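Local structure of D-aminopeptidase (Burkholderia sp. LK4, 5TZB) at residues S80-G85 and L302-G307. The protein probably cleaves N-terminal beta-amino acid residues from peptides, as a beta-aminopeptidase of the Ntn-hydrolase type in peptidase family S58. Residues are numbered along the deposited sequence; the frame is centred on the assembly and turned at random.
Sequences SPCFAG and LAFATG
The ring of Phe-304 meets Cys-82 obliquely: SG lies 5.2 Å from the centroid of the Phe-304 ring, 61° off its normal, in a sulfur-aromatic contact whose nearest ring atom is CD1. Cys-82 holds SG anti to its own carbonyl carbon (chi1 -63°), which brings the sulfur close to CD1 of Phe-304 and also against the CG2 methyl of Thr-306. Phe-83 starts out on the other face of the sheet, but its ring leads away from 302-307, packing on Leu-311 and on Met-328 of a second subunit. On the Phe-304 side, the methyl of Ala-84 rests on CB of Phe-304 at 3.8 Å, and CD1 of Leu-302 reaches the carbonyl of Gly-85.

Strands 82-85 and 302-305 run antiparallel. Gly-85 and Ala-303 form a hydrogen-bonded pair, with Gly-85 N to Ala-303 O at 2.8 Å and a nearly straight return bond from Ala-303 N to Gly-85 O at 2.9 Å. Ala-305 N donates to Phe-83 O, also at 2.9 Å, whereas a water bridges Phe-83 N and Ala-305 O where the strands begin to part.

The contact joins sequence-distant strands of a mixed sheet, consistent with the layered Ntn-hydrolase core. Strand 106-107 pairs antiparallel with the other edge of 82-88, and strand 260-266 runs parallel to 298-305 on its far side. Helix 272-289 packs over Ala-303 and Ala-305, while Leu-107 and Pro-72 contact Phe-304 on the opposite face.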
loop_
_atom_site.group_PDB
_atom_site.type_symbol
_atom_site.label_atom_id
_atom_site.label_comp_id
_atom_site.label_asym_id
_atom_site.label_seq_id
_atom_site.Cartn_x
_atom_site.Cartn_y
_atom_site.Cartn_z
ATOM N N SER C 80 22.471 -2.853 16.348
ATOM C CA SER C 80 21.260 -3.243 17.040
ATOM C C SER C 80 20.020 -2.692 16.340
ATOM O O SER C 80 19.426 -1.714 16.793
ATOM C CB SER C 80 21.298 -2.769 18.492
ATOM O OG SER C 80 20.216 -3.337 19.223
ATOM N N PRO C 81 19.617 -3.340 15.239
ATOM C CA PRO C 81 18.467 -2.896 14.450
ATOM C C PRO C 81 17.185 -2.805 15.262
ATOM O O PRO C 81 17.001 -3.581 16.196
ATOM C CB PRO C 81 18.339 -3.995 13.379
ATOM C CG PRO C 81 19.696 -4.581 13.280
ATOM C CD PRO C 81 20.229 -4.554 14.673
ATOM N N CYS C 82 16.303 -1.878 14.892
ATOM C CA CYS C 82 14.984 -1.779 15.505
ATOM C C CYS C 82 13.918 -2.124 14.487
ATOM O O CYS C 82 13.998 -1.721 13.325
ATOM C CB CYS C 82 14.712 -0.368 16.044
ATOM S SG CYS C 82 15.788 0.184 17.364
ATOM N N PHE C 83 12.903 -2.857 14.919
ATOM C CA PHE C 83 11.718 -2.994 14.102
ATOM C C PHE C 83 11.094 -1.595 13.904
ATOM O O PHE C 83 11.165 -0.727 14.786
ATOM C CB PHE C 83 10.732 -3.967 14.737
ATOM C CG PHE C 83 11.131 -5.426 14.596
ATOM C CD1 PHE C 83 11.820 -5.871 13.471
ATOM C CD2 PHE C 83 10.799 -6.354 15.589
ATOM C CE1 PHE C 83 12.173 -7.229 13.328
ATOM C CE2 PHE C 83 11.154 -7.710 15.464
ATOM C CZ PHE C 83 11.836 -8.149 14.334
ATOM N N ALA C 84 10.538 -1.359 12.724
ATOM C CA ALA C 84 10.014 -0.037 12.410
ATOM C C ALA C 84 8.977 -0.114 11.306
ATOM O O ALA C 84 8.863 -1.124 10.618
ATOM C CB ALA C 84 11.148 0.908 12.023
ATOM N N GLY C 85 8.219 0.967 11.141
ATOM C CA GLY C 85 7.219 1.029 10.102
ATOM C C GLY C 85 6.963 2.486 9.758
ATOM O O GLY C 85 7.293 3.387 10.545
ATOM N N LEU C 302 7.005 8.001 10.945
ATOM C CA LEU C 302 7.842 6.835 11.193
ATOM C C LEU C 302 7.684 6.416 12.632
ATOM O O LEU C 302 7.636 7.264 13.518
ATOM C CB LEU C 302 9.309 7.141 10.895
ATOM C CG LEU C 302 10.381 6.110 11.274
ATOM C CD1 LEU C 302 10.227 4.837 10.490
ATOM C CD2 LEU C 302 11.752 6.705 11.022
ATOM N N ALA C 303 7.579 5.113 12.854
ATOM C CA ALA C 303 7.565 4.551 14.195
ATOM C C ALA C 303 8.591 3.418 14.314
ATOM O O ALA C 303 8.677 2.561 13.436
ATOM C CB ALA C 303 6.192 4.052 14.544
ATOM N N PHE C 304 9.384 3.430 15.378
ATOM C CA PHE C 304 10.280 2.301 15.647
ATOM C C PHE C 304 10.155 1.823 17.094
ATOM O O PHE C 304 9.796 2.588 18.002
ATOM C CB PHE C 304 11.739 2.645 15.300
ATOM C CG PHE C 304 12.393 3.647 16.228
ATOM C CD1 PHE C 304 13.083 3.232 17.365
ATOM C CD2 PHE C 304 12.364 5.002 15.928
ATOM C CE1 PHE C 304 13.689 4.153 18.206
ATOM C CE2 PHE C 304 12.973 5.928 16.762
ATOM C CZ PHE C 304 13.637 5.499 17.909
ATOM N N ALA C 305 10.465 0.546 17.298
ATOM C CA ALA C 305 10.336 -0.079 18.603
ATOM C C ALA C 305 11.685 -0.637 19.060
ATOM O O ALA C 305 12.437 -1.186 18.252
ATOM C CB ALA C 305 9.285 -1.182 18.550
ATOM N N THR C 306 11.981 -0.516 20.356
ATOM C CA THR C 306 13.267 -0.983 20.885
ATOM C C THR C 306 13.139 -2.277 21.683
ATOM O O THR C 306 14.150 -2.853 22.088
ATOM C CB THR C 306 13.934 0.088 21.770
ATOM O OG1 THR C 306 13.087 0.372 22.893
ATOM C CG2 THR C 306 14.161 1.386 20.986
ATOM N N GLY C 307 11.904 -2.750 21.873
ATOM C CA GLY C 307 11.614 -3.905 22.713
ATOM C C GLY C 307 12.299 -5.194 22.315
ATOM O O GLY C 307 12.755 -5.964 23.163
HETATM O O HOH W 1 12.969 -3.679 17.800
#